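Local atomic coordinates of beta-ketoacyl-[acyl-carrier-protein] synthase III (Pseudomonas aeruginosa, PDB entry 2X3E), a protein that probably catalyses the condensation of acetyl-CoA with malonyl-ACP that initiates bacterial fatty acid synthesis, acting as a homodimer. Residues Gly12-Glu17 / Ala57-Ser62; Asp140-Thr145 / Asn209-Asp214; Gly303-Thr308 / Val319-Pro324. The protein carries 1 engineered substitution. One frame throughout, in Å; residues are numbered along the deposited sequence. Where two conformers were deposited one is given.

Interaction 1 (Gly12-Glu17 / Ala57-Ser62); sequences GSYLPE and ALRAAS
NH1 of R59 brings the charged end of the arginine to 3.5 Å from Y14 CE1. The guanidinium does not lie flat on the ring: the planes are 40° apart, and CE1 sits over the guanidinium face near its rim. Nearer the backbone the contact is equally close, R59 CB lying 3.4 Å from Y14 CG. R59 CG stands 3.9 Å from the ring centroid and almost straight above it, a CH-pi contact. The tyrosine extends to meet this chain because its CG is anti to the backbone N (chi1 -179°), while bends at chi2 and chi3 bring the guanidinium round to the CE1 side of the ring. Beside this pair the helix comes close to the strand itself: A60 CB packs on S13 CA at 3.7 Å, and A60 O lies 3.7 Å from G12 CA. The short axes pass 5.7 Å apart, running nearly antiparallel at 152°. Helix 53-68 lies against strand 5-14, within this chain an outermost strand of its mixed sheet, bonded to strand 160-169 through G12 with A163 and Y14 with A161; A57 and A61 continue the packing onto strand 133-140, while the S13 side chain meets L288 and A291 of helix 285-295.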
ATOM      1  N   GLY A  12     -18.032  -1.493  10.325  1.00 15.40           N
ATOM      2  CA  GLY A  12     -18.514  -2.841  10.050  1.00 15.85           C
ATOM      3  C   GLY A  12     -17.380  -3.829  10.192  1.00 15.34           C
ATOM      4  O   GLY A  12     -16.211  -3.446  10.245  1.00 15.19           O
ATOM      5  N   SER A  13     -17.720  -5.103  10.282  1.00 15.45           N
ATOM      6  CA  SER A  13     -16.709  -6.143  10.440  1.00 15.00           C
ATOM      7  C   SER A  13     -17.236  -7.484   9.980  1.00 15.78           C
ATOM      8  O   SER A  13     -18.447  -7.666   9.812  1.00 16.24           O
ATOM      9  CB  SER A  13     -16.265  -6.234  11.898  1.00 14.56           C
ATOM     10  OG  SER A  13     -17.295  -6.760  12.719  1.00 14.90           O
ATOM     11  N   TYR A  14     -16.311  -8.421   9.786  1.00 15.62           N
ATOM     12  CA  TYR A  14     -16.660  -9.794   9.471  1.00 16.55           C
ATOM     13  C   TYR A  14     -15.579 -10.744   9.984  1.00 16.39           C
ATOM     14  O   TYR A  14     -14.385 -10.515   9.779  1.00 15.43           O
ATOM     15  CB  TYR A  14     -16.858  -9.976   7.962  1.00 17.23           C
ATOM     16  CG  TYR A  14     -17.250 -11.388   7.590  1.00 17.94           C
ATOM     17  CD1 TYR A  14     -18.542 -11.847   7.813  1.00 19.16           C
ATOM     18  CD2 TYR A  14     -16.322 -12.272   7.034  1.00 17.80           C
ATOM     19  CE1 TYR A  14     -18.909 -13.148   7.494  1.00 20.50           C
ATOM     20  CE2 TYR A  14     -16.683 -13.580   6.702  1.00 18.95           C
ATOM     21  CZ  TYR A  14     -17.978 -14.006   6.936  1.00 20.44           C
ATOM     22  OH  TYR A  14     -18.359 -15.288   6.616  1.00 21.74           O
ATOM     23  N   LEU A  15     -16.021 -11.794  10.668  1.00 17.61           N
ATOM     24  CA  LEU A  15     -15.150 -12.865  11.126  1.00 17.60           C
ATOM     25  C   LEU A  15     -15.556 -14.147  10.405  1.00 19.22           C
ATOM     26  O   LEU A  15     -16.751 -14.434  10.284  1.00 19.40           O
ATOM     27  CB  LEU A  15     -15.305 -13.063  12.635  1.00 17.77           C
ATOM     28  CG  LEU A  15     -14.846 -11.920  13.539  1.00 17.16           C
ATOM     29  CD1 LEU A  15     -15.444 -12.077  14.927  1.00 17.81           C
ATOM     30  CD2 LEU A  15     -13.325 -11.846  13.606  1.00 17.99           C
ATOM     31  N   PRO A  16     -14.569 -14.923   9.919  1.00 19.67           N
ATOM     32  CA  PRO A  16     -14.930 -16.196   9.307  1.00 21.49           C
ATOM     33  C   PRO A  16     -15.601 -17.122  10.318  1.00 22.64           C
ATOM     34  O   PRO A  16     -15.373 -17.005  11.523  1.00 21.96           O
ATOM     35  CB  PRO A  16     -13.589 -16.772   8.824  1.00 21.62           C
ATOM     36  CG  PRO A  16     -12.526 -15.947   9.437  1.00 20.18           C
ATOM     37  CD  PRO A  16     -13.118 -14.661   9.881  1.00 18.95           C
ATOM     38  N   GLU A  17     -16.430 -18.024   9.811  1.00 24.87           N
ATOM     39  CA  GLU A  17     -17.267 -18.870  10.646  1.00 26.53           C
ATOM     40  C   GLU A  17     -16.448 -19.860  11.479  1.00 26.54           C
ATOM     41  O   GLU A  17     -16.704 -20.030  12.675  1.00 26.37           O
ATOM     42  CB  GLU A  17     -18.259 -19.625   9.766  1.00 28.75           C
ATOM     43  CG  GLU A  17     -19.433 -20.205  10.516  1.00 32.30           C
ATOM     44  CD  GLU A  17     -20.479 -20.765   9.579  1.00 36.43           C
ATOM     45  OE1 GLU A  17     -20.362 -21.946   9.197  1.00 40.15           O
ATOM     46  OE2 GLU A  17     -21.421 -20.022   9.228  1.00 39.36           O
ATOM     47  N   ALA A  57     -12.910  -8.799   3.588  1.00 14.67           N
ATOM     48  CA  ALA A  57     -12.989  -7.355   3.420  1.00 14.39           C
ATOM     49  C   ALA A  57     -14.321  -6.935   2.797  1.00 14.64           C
ATOM     50  O   ALA A  57     -14.894  -5.912   3.171  1.00 14.59           O
ATOM     51  CB  ALA A  57     -11.812  -6.860   2.565  1.00 13.81           C
ATOM     52  N   LEU A  58     -14.807  -7.731   1.852  1.00 15.42           N
ATOM     53  CA  LEU A  58     -16.066  -7.447   1.176  1.00 16.04           C
ATOM     54  C   LEU A  58     -17.225  -7.414   2.170  1.00 16.18           C
ATOM     55  O   LEU A  58     -18.030  -6.484   2.159  1.00 16.16           O
ATOM     56  CB  LEU A  58     -16.314  -8.493   0.089  1.00 16.91           C
ATOM     57  CG  LEU A  58     -17.522  -8.328  -0.821  1.00 18.90           C
ATOM     58  CD1 LEU A  58     -17.470  -7.011  -1.586  1.00 19.91           C
ATOM     59  CD2 LEU A  58     -17.581  -9.501  -1.778  1.00 20.83           C
ATOM     60  N   ARG A  59     -17.285  -8.412   3.050  1.00 16.00           N
ATOM     61  CA  ARG A  59     -18.346  -8.482   4.051  1.00 16.33           C
ATOM     62  C   ARG A  59     -18.254  -7.334   5.054  1.00 15.50           C
ATOM     63  O   ARG A  59     -19.275  -6.728   5.394  1.00 15.91           O
ATOM     64  CB  ARG A  59     -18.328  -9.832   4.780  1.00 16.59           C
ATOM     65  CG  ARG A  59     -18.776 -11.027   3.936  1.00 17.75           C
ATOM     66  CD  ARG A  59     -20.249 -10.930   3.495  1.00 18.70           C
ATOM     67  NE  ARG A  59     -21.173 -10.884   4.627  1.00 19.62           N
ATOM     68  CZ  ARG A  59     -21.642 -11.952   5.273  1.00 20.10           C
ATOM     69  NH1 ARG A  59     -21.283 -13.179   4.914  1.00 20.19           N
ATOM     70  NH2 ARG A  59     -22.470 -11.790   6.296  1.00 22.21           N
ATOM     71  N   ALA A  60     -17.044  -7.029   5.520  1.00 14.60           N
ATOM     72  CA  ALA A  60     -16.859  -5.922   6.471  1.00 14.64           C
ATOM     73  C   ALA A  60     -17.243  -4.577   5.867  1.00 14.44           C
ATOM     74  O   ALA A  60     -17.886  -3.753   6.526  1.00 14.77           O
ATOM     75  CB  ALA A  60     -15.426  -5.872   6.985  1.00 14.04           C
ATOM     76  N   ALA A  61     -16.835  -4.362   4.621  1.00 14.51           N
ATOM     77  CA  ALA A  61     -17.099  -3.111   3.910  1.00 14.71           C
ATOM     78  C   ALA A  61     -18.583  -2.902   3.625  1.00 15.23           C
ATOM     79  O   ALA A  61     -19.086  -1.783   3.766  1.00 15.67           O
ATOM     80  CB  ALA A  61     -16.297  -3.066   2.613  1.00 14.65           C
ATOM     81  N   SER A  62     -19.290  -3.958   3.224  1.00 15.73           N
ATOM     82  CA  SER A  62     -20.733  -3.866   2.997  0.50 16.55           C
ATOM     83  C   SER A  62     -21.447  -3.462   4.283  1.00 16.60           C
ATOM     84  O   SER A  62     -22.327  -2.607   4.261  1.00 17.15           O
ATOM     85  CB  SER A  62     -21.314  -5.187   2.479  0.50 17.12           C
ATOM     86  OG  SER A  62     -20.751  -5.554   1.229  0.50 18.85           O
TER

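Interaction 2 (Asp140-Thr145 / Asn209-Asp214)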
ATOM      1  N   ASP A 140      -6.655  -9.105   7.510  1.00 14.57           N
ATOM      2  CA  ASP A 140      -5.551 -10.034   7.375  1.00 14.69           C
ATOM      3  C   ASP A 140      -6.022 -11.466   7.617  1.00 15.38           C
ATOM      4  O   ASP A 140      -6.917 -11.710   8.435  1.00 15.60           O
ATOM      5  CB  ASP A 140      -4.401  -9.654   8.323  1.00 14.80           C
ATOM      6  CG  ASP A 140      -3.353  -8.758   7.660  1.00 14.40           C
ATOM      7  OD1 ASP A 140      -2.874  -9.108   6.566  1.00 15.49           O
ATOM      8  OD2 ASP A 140      -2.988  -7.709   8.241  1.00 12.72           O
ATOM      9  N   THR A 141      -5.425 -12.391   6.875  1.00 15.48           N
ATOM     10  CA  THR A 141      -5.681 -13.819   7.010  1.00 16.11           C
ATOM     11  C   THR A 141      -4.358 -14.537   7.300  1.00 16.59           C
ATOM     12  O   THR A 141      -3.926 -15.437   6.558  1.00 17.18           O
ATOM     13  CB  THR A 141      -6.336 -14.398   5.746  1.00 16.39           C
ATOM     14  OG1 THR A 141      -5.601 -13.977   4.590  1.00 15.17           O
ATOM     15  CG2 THR A 141      -7.789 -13.930   5.629  1.00 15.95           C
ATOM     16  N   PHE A 142      -3.726 -14.133   8.397  1.00 16.42           N
ATOM     17  CA  PHE A 142      -2.434 -14.689   8.800  1.00 16.98           C
ATOM     18  C   PHE A 142      -2.421 -16.200   8.976  1.00 17.88           C
ATOM     19  O   PHE A 142      -1.371 -16.813   8.807  1.00 18.08           O
ATOM     20  CB  PHE A 142      -1.920 -14.021  10.084  1.00 16.70           C
ATOM     21  CG  PHE A 142      -0.915 -12.932   9.840  1.00 16.03           C
ATOM     22  CD1 PHE A 142      -1.169 -11.931   8.917  1.00 15.21           C
ATOM     23  CD2 PHE A 142       0.289 -12.905  10.537  1.00 16.17           C
ATOM     24  CE1 PHE A 142      -0.246 -10.923   8.690  1.00 16.08           C
ATOM     25  CE2 PHE A 142       1.215 -11.900  10.313  1.00 15.93           C
ATOM     26  CZ  PHE A 142       0.943 -10.904   9.386  1.00 15.88           C
ATOM     27  N   SER A 143      -3.559 -16.807   9.310  1.00 18.76           N
ATOM     28  CA  SER A 143      -3.606 -18.271   9.468  1.00 19.88           C
ATOM     29  C   SER A 143      -3.101 -19.001   8.222  1.00 20.59           C
ATOM     30  O   SER A 143      -2.517 -20.077   8.336  1.00 21.41           O
ATOM     31  CB  SER A 143      -5.010 -18.768   9.826  1.00 20.18           C
ATOM     32  OG  SER A 143      -5.862 -18.784   8.693  1.00 20.11           O
ATOM     33  N   HIS A 144      -3.308 -18.421   7.039  1.00 20.51           N
ATOM     34  CA  HIS A 144      -2.801 -19.033   5.803  1.00 21.22           C
ATOM     35  C   HIS A 144      -1.278 -19.080   5.770  1.00 21.14           C
ATOM     36  O   HIS A 144      -0.704 -19.887   5.044  1.00 21.76           O
ATOM     37  CB  HIS A 144      -3.292 -18.286   4.558  1.00 21.04           C
ATOM     38  CG  HIS A 144      -4.768 -18.376   4.341  1.00 22.69           C
ATOM     39  ND1 HIS A 144      -5.518 -17.306   3.905  1.00 23.64           N
ATOM     40  CD2 HIS A 144      -5.634 -19.404   4.500  1.00 24.05           C
ATOM     41  CE1 HIS A 144      -6.783 -17.671   3.803  1.00 23.29           C
ATOM     42  NE2 HIS A 144      -6.881 -18.938   4.161  1.00 25.13           N
ATOM     43  N   THR A 145      -0.636 -18.221   6.563  1.00 20.43           N
ATOM     44  CA  THR A 145       0.809 -18.006   6.514  1.00 20.23           C
ATOM     45  C   THR A 145       1.566 -18.642   7.685  1.00 20.62           C
ATOM     46  O   THR A 145       2.787 -18.522   7.772  1.00 20.89           O
ATOM     47  CB  THR A 145       1.124 -16.487   6.502  1.00 19.37           C
ATOM     48  OG1 THR A 145       0.937 -15.940   7.816  1.00 19.13           O
ATOM     49  CG2 THR A 145       0.215 -15.746   5.518  1.00 18.70           C
ATOM     50  N   ASN A 209       6.871 -20.413   2.867  1.00 32.18           N
ATOM     51  CA  ASN A 209       7.218 -19.104   3.423  1.00 30.78           C
ATOM     52  C   ASN A 209       6.293 -18.753   4.594  1.00 29.51           C
ATOM     53  O   ASN A 209       5.225 -18.157   4.411  1.00 29.09           O
ATOM     54  CB  ASN A 209       7.216 -18.013   2.334  1.00 30.21           C
ATOM     55  CG  ASN A 209       5.867 -17.853   1.636  1.00 29.94           C
ATOM     56  OD1 ASN A 209       5.240 -18.834   1.231  1.00 29.42           O
ATOM     57  ND2 ASN A 209       5.430 -16.606   1.473  1.00 28.78           N
ATOM     58  N   TYR A 210       6.705 -19.159   5.793  1.00 28.85           N
ATOM     59  CA  TYR A 210       5.876 -19.026   6.985  1.00 27.64           C
ATOM     60  C   TYR A 210       6.236 -17.790   7.799  1.00 26.48           C
ATOM     61  O   TYR A 210       7.393 -17.357   7.825  1.00 26.53           O
ATOM     62  CB  TYR A 210       6.018 -20.254   7.891  1.00 28.32           C
ATOM     63  CG  TYR A 210       5.590 -21.574   7.276  1.00 28.86           C
ATOM     64  CD1 TYR A 210       6.383 -22.709   7.407  1.00 30.09           C
ATOM     65  CD2 TYR A 210       4.389 -21.690   6.576  1.00 28.06           C
ATOM     66  CE1 TYR A 210       6.000 -23.929   6.855  1.00 31.05           C
ATOM     67  CE2 TYR A 210       3.996 -22.907   6.019  1.00 29.56           C
ATOM     68  CZ  TYR A 210       4.810 -24.022   6.163  1.00 30.86           C
ATOM     69  OH  TYR A 210       4.434 -25.230   5.620  1.00 31.99           O
ATOM     70  N   PHE A 211       5.239 -17.249   8.491  1.00 25.21           N
ATOM     71  CA  PHE A 211       5.461 -16.132   9.398  1.00 24.20           C
ATOM     72  C   PHE A 211       6.327 -16.586  10.571  1.00 25.14           C
ATOM     73  O   PHE A 211       6.104 -17.665  11.136  1.00 25.27           O
ATOM     74  CB  PHE A 211       4.136 -15.588   9.926  1.00 23.58           C
ATOM     75  CG  PHE A 211       4.299 -14.510  10.967  1.00 22.30           C
ATOM     76  CD1 PHE A 211       4.110 -14.790  12.312  1.00 22.67           C
ATOM     77  CD2 PHE A 211       4.664 -13.220  10.599  1.00 21.13           C
ATOM     78  CE1 PHE A 211       4.265 -13.802  13.272  1.00 22.38           C
ATOM     79  CE2 PHE A 211       4.820 -12.231  11.548  1.00 20.99           C
ATOM     80  CZ  PHE A 211       4.627 -12.521  12.888  1.00 21.16           C
ATOM     81  N   ARG A 212       7.320 -15.771  10.916  1.00 25.30           N
ATOM     82  CA  ARG A 212       8.121 -15.994  12.113  1.00 26.51           C
ATOM     83  C   ARG A 212       8.224 -14.718  12.931  1.00 26.41           C
ATOM     84  O   ARG A 212       8.204 -13.608  12.383  1.00 24.82           O
ATOM     85  CB  ARG A 212       9.516 -16.527  11.766  1.00 27.61           C
ATOM     86  CG  ARG A 212      10.409 -15.595  10.961  1.00 28.63           C
ATOM     87  CD  ARG A 212      11.864 -16.056  11.050  1.00 31.72           C
ATOM     88  NE  ARG A 212      12.709 -15.478  10.004  1.00 33.22           N
ATOM     89  CZ  ARG A 212      13.203 -14.240  10.006  1.00 33.81           C
ATOM     90  NH1 ARG A 212      12.947 -13.393  11.000  1.00 32.55           N
ATOM     91  NH2 ARG A 212      13.970 -13.842   8.993  1.00 35.39           N
ATOM     92  N   MET A 213       8.321 -14.883  14.246  1.00 27.50           N
ATOM     93  CA  MET A 213       8.520 -13.753  15.138  1.00 28.22           C
ATOM     94  C   MET A 213       9.414 -14.113  16.313  1.00 29.51           C
ATOM     95  O   MET A 213       9.359 -15.231  16.833  1.00 29.86           O
ATOM     96  CB  MET A 213       7.180 -13.224  15.652  1.00 27.78           C
ATOM     97  CG  MET A 213       6.399 -14.187  16.532  1.00 29.96           C
ATOM     98  SD  MET A 213       4.791 -13.519  17.012  1.00 33.49           S
ATOM     99  CE  MET A 213       5.253 -11.919  17.673  1.00 31.23           C
ATOM    100  N   ASP A 214      10.233 -13.143  16.712  1.00 30.35           N
ATOM    101  CA  ASP A 214      11.027 -13.212  17.927  1.00 31.93           C
ATOM    102  C   ASP A 214      10.148 -12.712  19.076  1.00 32.15           C
ATOM    103  O   ASP A 214      10.145 -11.525  19.394  1.00 31.84           O
ATOM    104  CB  ASP A 214      12.285 -12.345  17.762  1.00 32.14           C
ATOM    105  CG  ASP A 214      13.287 -12.529  18.885  1.00 33.67           C
ATOM    106  OD1 ASP A 214      12.882 -12.779  20.043  1.00 34.92           O
ATOM    107  OD2 ASP A 214      14.496 -12.402  18.607  1.00 34.53           O
TER
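T145 O takes the backbone N-H of F211 at 2.9 Å, a fairly straight bond (164° at the hydrogen) whose donor is tilted from the carbonyl plane, and Y210 CA adds a CA-H...O contact to the same oxygen at 3.2 Å. That carbonyl ends a tight turn in which H144 N bonds to T141 O and T145 N to F142 O. The T145 hydroxyl fixes the turn further: with OG1 placed between its own backbone N and carbonyl carbon (chi1 76°), it donates to F142 O at 2.7 Å, in the carbonyl plane and on a lone pair. F142 O is therefore held by two donors from one residue, and both sides of T145 are used, the hydroxyl locking its own loop and the carbonyl binding the other. OG1 also lies against F211 CB.

The rings close the contact. F211 swings its CG anti to the backbone N toward F142, which meets the face of F211 with its edge, F142 CE2 being 3.7 Å from F211 CD2 and displaced toward the rim. Centroids lie 5.3 Å apart with planes at 61°, an edge-to-face pair. L192 and T194 of strand 192-195 also pack on F211. The second subunit comes in as well: its R199 bonds through NH2 to N209 O. The side chain of F142 is about 7 Å from that of N280, a predicted active-site residue, and equally far from that of the engineered A112, at the predicted nucleophile position. For an edge-to-face phenylalanine pair near the predicted catalytic residues, its place at the dimer interface, with C87 of the second subunit packing on F142, is consistent with the wall of the acyl pocket, to which the partner subunit contributes in FabH relatives.

Interaction 3 (Gly303-Thr308 / Val319-Pro324)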
ATOM      1  N   GLY A 303     -16.623  10.386  23.335  1.00 19.85           N
ATOM      2  CA  GLY A 303     -15.549   9.991  24.240  1.00 19.21           C
ATOM      3  C   GLY A 303     -14.179  10.181  23.610  1.00 18.23           C
ATOM      4  O   GLY A 303     -13.987   9.924  22.417  1.00 17.29           O
ATOM      5  N   ASN A 304     -13.228  10.651  24.410  1.00 17.82           N
ATOM      6  CA  ASN A 304     -11.846  10.807  23.949  1.00 17.16           C
ATOM      7  C   ASN A 304     -11.222   9.437  23.689  1.00 16.23           C
ATOM      8  O   ASN A 304     -11.205   8.583  24.576  1.00 16.58           O
ATOM      9  CB  ASN A 304     -11.017  11.569  24.985  1.00 17.49           C
ATOM     10  CG  ASN A 304     -11.521  12.980  25.215  1.00 19.05           C
ATOM     11  OD1 ASN A 304     -12.063  13.613  24.306  1.00 19.09           O
ATOM     12  ND2 ASN A 304     -11.342  13.484  26.434  1.00 19.19           N
ATOM     13  N   MET A 305     -10.716   9.242  22.478  1.00 15.76           N
ATOM     14  CA  MET A 305     -10.215   7.943  22.037  1.00 14.97           C
ATOM     15  C   MET A 305      -8.859   8.054  21.341  1.00 14.37           C
ATOM     16  O   MET A 305      -8.592   9.012  20.608  1.00 13.65           O
ATOM     17  CB  MET A 305     -11.229   7.305  21.083  1.00 14.82           C
ATOM     18  CG  MET A 305     -10.806   5.964  20.481  1.00 13.98           C
ATOM     19  SD  MET A 305     -12.076   5.312  19.377  1.00 14.12           S
ATOM     20  CE  MET A 305     -13.191   4.567  20.565  1.00 13.07           C
ATOM     21  N   VAL A 306      -8.010   7.059  21.586  1.00 13.80           N
ATOM     22  CA  VAL A 306      -6.781   6.868  20.829  1.00 13.28           C
ATOM     23  C   VAL A 306      -6.711   5.431  20.309  1.00 13.47           C
ATOM     24  O   VAL A 306      -6.967   4.468  21.046  1.00 13.70           O
ATOM     25  CB  VAL A 306      -5.536   7.192  21.672  1.00 13.83           C
ATOM     26  CG1 VAL A 306      -4.245   6.805  20.933  1.00 12.48           C
ATOM     27  CG2 VAL A 306      -5.524   8.677  22.022  1.00 13.36           C
ATOM     28  N   LEU A 307      -6.400   5.315  19.023  1.00 13.16           N
ATOM     29  CA  LEU A 307      -6.117   4.044  18.392  1.00 13.76           C
ATOM     30  C   LEU A 307      -4.608   3.982  18.248  1.00 13.85           C
ATOM     31  O   LEU A 307      -3.982   4.967  17.870  1.00 14.42           O
ATOM     32  CB  LEU A 307      -6.773   3.955  17.013  1.00 13.90           C
ATOM     33  CG  LEU A 307      -8.227   4.409  16.905  1.00 14.39           C
ATOM     34  CD1 LEU A 307      -8.725   4.277  15.460  1.00 14.96           C
ATOM     35  CD2 LEU A 307      -9.118   3.623  17.849  1.00 14.40           C
ATOM     36  N   THR A 308      -4.020   2.833  18.538  1.00 14.29           N
ATOM     37  CA  THR A 308      -2.571   2.713  18.473  1.00 14.23           C
ATOM     38  C   THR A 308      -2.123   1.336  17.988  1.00 14.06           C
ATOM     39  O   THR A 308      -2.736   0.315  18.314  1.00 14.34           O
ATOM     40  CB  THR A 308      -1.935   3.057  19.837  1.00 14.52           C
ATOM     41  OG1 THR A 308      -0.504   3.088  19.713  1.00 14.69           O
ATOM     42  CG2 THR A 308      -2.346   2.054  20.900  1.00 14.91           C
ATOM     43  N   VAL A 319      -3.506   7.518  16.561  1.00 13.30           N
ATOM     44  CA  VAL A 319      -4.432   8.550  16.089  0.50 13.56           C
ATOM     45  C   VAL A 319      -5.397   8.891  17.215  1.00 13.73           C
ATOM     46  O   VAL A 319      -5.907   7.985  17.875  1.00 13.74           O
ATOM     47  CB  VAL A 319      -5.281   8.051  14.906  0.50 13.65           C
ATOM     48  CG1 VAL A 319      -6.030   9.218  14.259  0.50 13.62           C
ATOM     49  CG2 VAL A 319      -4.418   7.329  13.886  0.50 14.12           C
ATOM     50  N   ALA A 320      -5.646  10.181  17.431  1.00 14.46           N
ATOM     51  CA  ALA A 320      -6.626  10.633  18.418  1.00 14.68           C
ATOM     52  C   ALA A 320      -7.891  11.078  17.698  1.00 14.94           C
ATOM     53  O   ALA A 320      -7.816  11.695  16.641  1.00 15.40           O
ATOM     54  CB  ALA A 320      -6.068  11.790  19.234  1.00 15.22           C
ATOM     55  N   LEU A 321      -9.042  10.765  18.284  1.00 14.94           N
ATOM     56  CA  LEU A 321     -10.330  11.260  17.807  1.00 15.63           C
ATOM     57  C   LEU A 321     -11.336  11.220  18.950  1.00 15.70           C
ATOM     58  O   LEU A 321     -11.122  10.529  19.942  1.00 15.52           O
ATOM     59  CB  LEU A 321     -10.839  10.415  16.630  1.00 15.26           C
ATOM     60  CG  LEU A 321     -11.309   8.978  16.913  1.00 15.90           C
ATOM     61  CD1 LEU A 321     -12.106   8.425  15.721  1.00 15.68           C
ATOM     62  CD2 LEU A 321     -10.132   8.048  17.253  1.00 15.16           C
ATOM     63  N   ARG A 322     -12.422  11.974  18.822  1.00 16.35           N
ATOM     64  CA  ARG A 322     -13.568  11.786  19.705  1.00 16.95           C
ATOM     65  C   ARG A 322     -14.528  10.850  18.993  1.00 16.82           C
ATOM     66  O   ARG A 322     -14.779  11.012  17.800  1.00 16.62           O
ATOM     67  CB  ARG A 322     -14.231  13.117  20.052  1.00 17.96           C
ATOM     68  CG  ARG A 322     -13.362  14.005  20.951  1.00 19.91           C
ATOM     69  CD  ARG A 322     -14.073  15.288  21.351  1.00 23.05           C
ATOM     70  NE  ARG A 322     -14.535  16.026  20.174  1.00 25.87           N
ATOM     71  CZ  ARG A 322     -15.796  16.396  19.931  1.00 28.15           C
ATOM     72  NH1 ARG A 322     -16.783  16.137  20.795  1.00 29.33           N
ATOM     73  NH2 ARG A 322     -16.074  17.056  18.813  1.00 28.35           N
ATOM     74  N   TRP A 323     -15.029   9.848  19.710  1.00 16.85           N
ATOM     75  CA  TRP A 323     -15.818   8.789  19.079  1.00 17.07           C
ATOM     76  C   TRP A 323     -17.193   9.333  18.700  1.00 18.01           C
ATOM     77  O   TRP A 323     -17.863   9.948  19.538  1.00 18.69           O
ATOM     78  CB  TRP A 323     -15.955   7.573  20.007  1.00 17.49           C
ATOM     79  CG  TRP A 323     -16.691   6.425  19.369  1.00 17.74           C
ATOM     80  CD1 TRP A 323     -17.933   5.969  19.686  1.00 18.96           C
ATOM     81  CD2 TRP A 323     -16.232   5.619  18.282  1.00 18.35           C
ATOM     82  NE1 TRP A 323     -18.275   4.918  18.872  1.00 20.09           N
ATOM     83  CE2 TRP A 323     -17.245   4.682  17.998  1.00 19.25           C
ATOM     84  CE3 TRP A 323     -15.062   5.598  17.520  1.00 18.56           C
ATOM     85  CZ2 TRP A 323     -17.123   3.731  16.984  1.00 19.66           C
ATOM     86  CZ3 TRP A 323     -14.940   4.648  16.510  1.00 19.04           C
ATOM     87  CH2 TRP A 323     -15.970   3.730  16.252  1.00 19.46           C
ATOM     88  N   PRO A 324     -17.610   9.132  17.435  1.00 18.06           N
ATOM     89  CA  PRO A 324     -18.890   9.647  16.979  1.00 19.26           C
ATOM     90  C   PRO A 324     -20.032   8.684  17.261  1.00 20.24           C
ATOM     91  O   PRO A 324     -19.803   7.552  17.699  1.00 20.24           O
ATOM     92  CB  PRO A 324     -18.678   9.783  15.472  1.00 19.05           C
ATOM     93  CG  PRO A 324     -17.779   8.652  15.135  1.00 18.33           C
ATOM     94  CD  PRO A 324     -16.902   8.428  16.347  1.00 17.77           C
TER
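M305 and L321 lie side by side on one face of the sheet, M305 CG 3.9 Å from L321 CD2, and the same methyl reaches L307 CG at 4.1 Å. Farther along, M305 SD touches W323 CE3 at 3.5 Å. The sulfur approaches the six-membered ring obliquely, 55° off its normal, in a Met-aromatic contact. Its chain runs straight out and then turns at chi3 (-82°), which lays CE against the indole too, 3.7 Å from W323 CE3. On the other face V306 meets A320, and the OD1 of N304 rests against the aliphatic CG of R322 at 3.6 Å, its ND2 being bonded to D243 O.

Behind these side chains stands a regular antiparallel pairing. M305 with L321 and L307 with V319 are hydrogen-bonded pairs, each with two backbone bonds, while N304 with R322 and V306 with A320 are the non-hydrogen-bonded pairs between and beside them. Past the end of the strands W323 N still donates to G303 O at 2.9 Å, which ties down the backbone that carries the indole. P324 CD lies over one face of that ring.

Further out, strand 246-249 continues the sheet beyond 304-311. Helix 285-295 packs on the face of M305, L307 and W323 through I286 and L290, and helix 215-237 meets V306 on the other through V230 and V233. The strands form a hairpin in a thiolase-type fold, sandwiched between helical layers. Because the main-chain N-H and C=O groups of M305, L321, L307 and V319 satisfy one another, their apolar side chains can be buried without polar partners across the strands.

The three contacts do not touch one another. Interactions 1 and 2 have centres 21 Å apart and nearest atoms about 6 Å apart; D159 joins their segments rather than the contacts themselves, since P16 packs on it and S143 OG bonds to its carboxylate. Interactions 1 and 3, with centres 22 Å apart, belong to different mixed sheets and share helix 285-295, which meets S13 and L15 from one sheet and M305, L307 and W323 from the other. Interactions 2 and 3 are farthest apart, centres 29 Å, on opposite sides of the chain's centre. Interaction 2 comes closer to the predicted site than interaction 3, whose L307 side chain is about 9 Å from that of H250. Interaction 1 lies away from it.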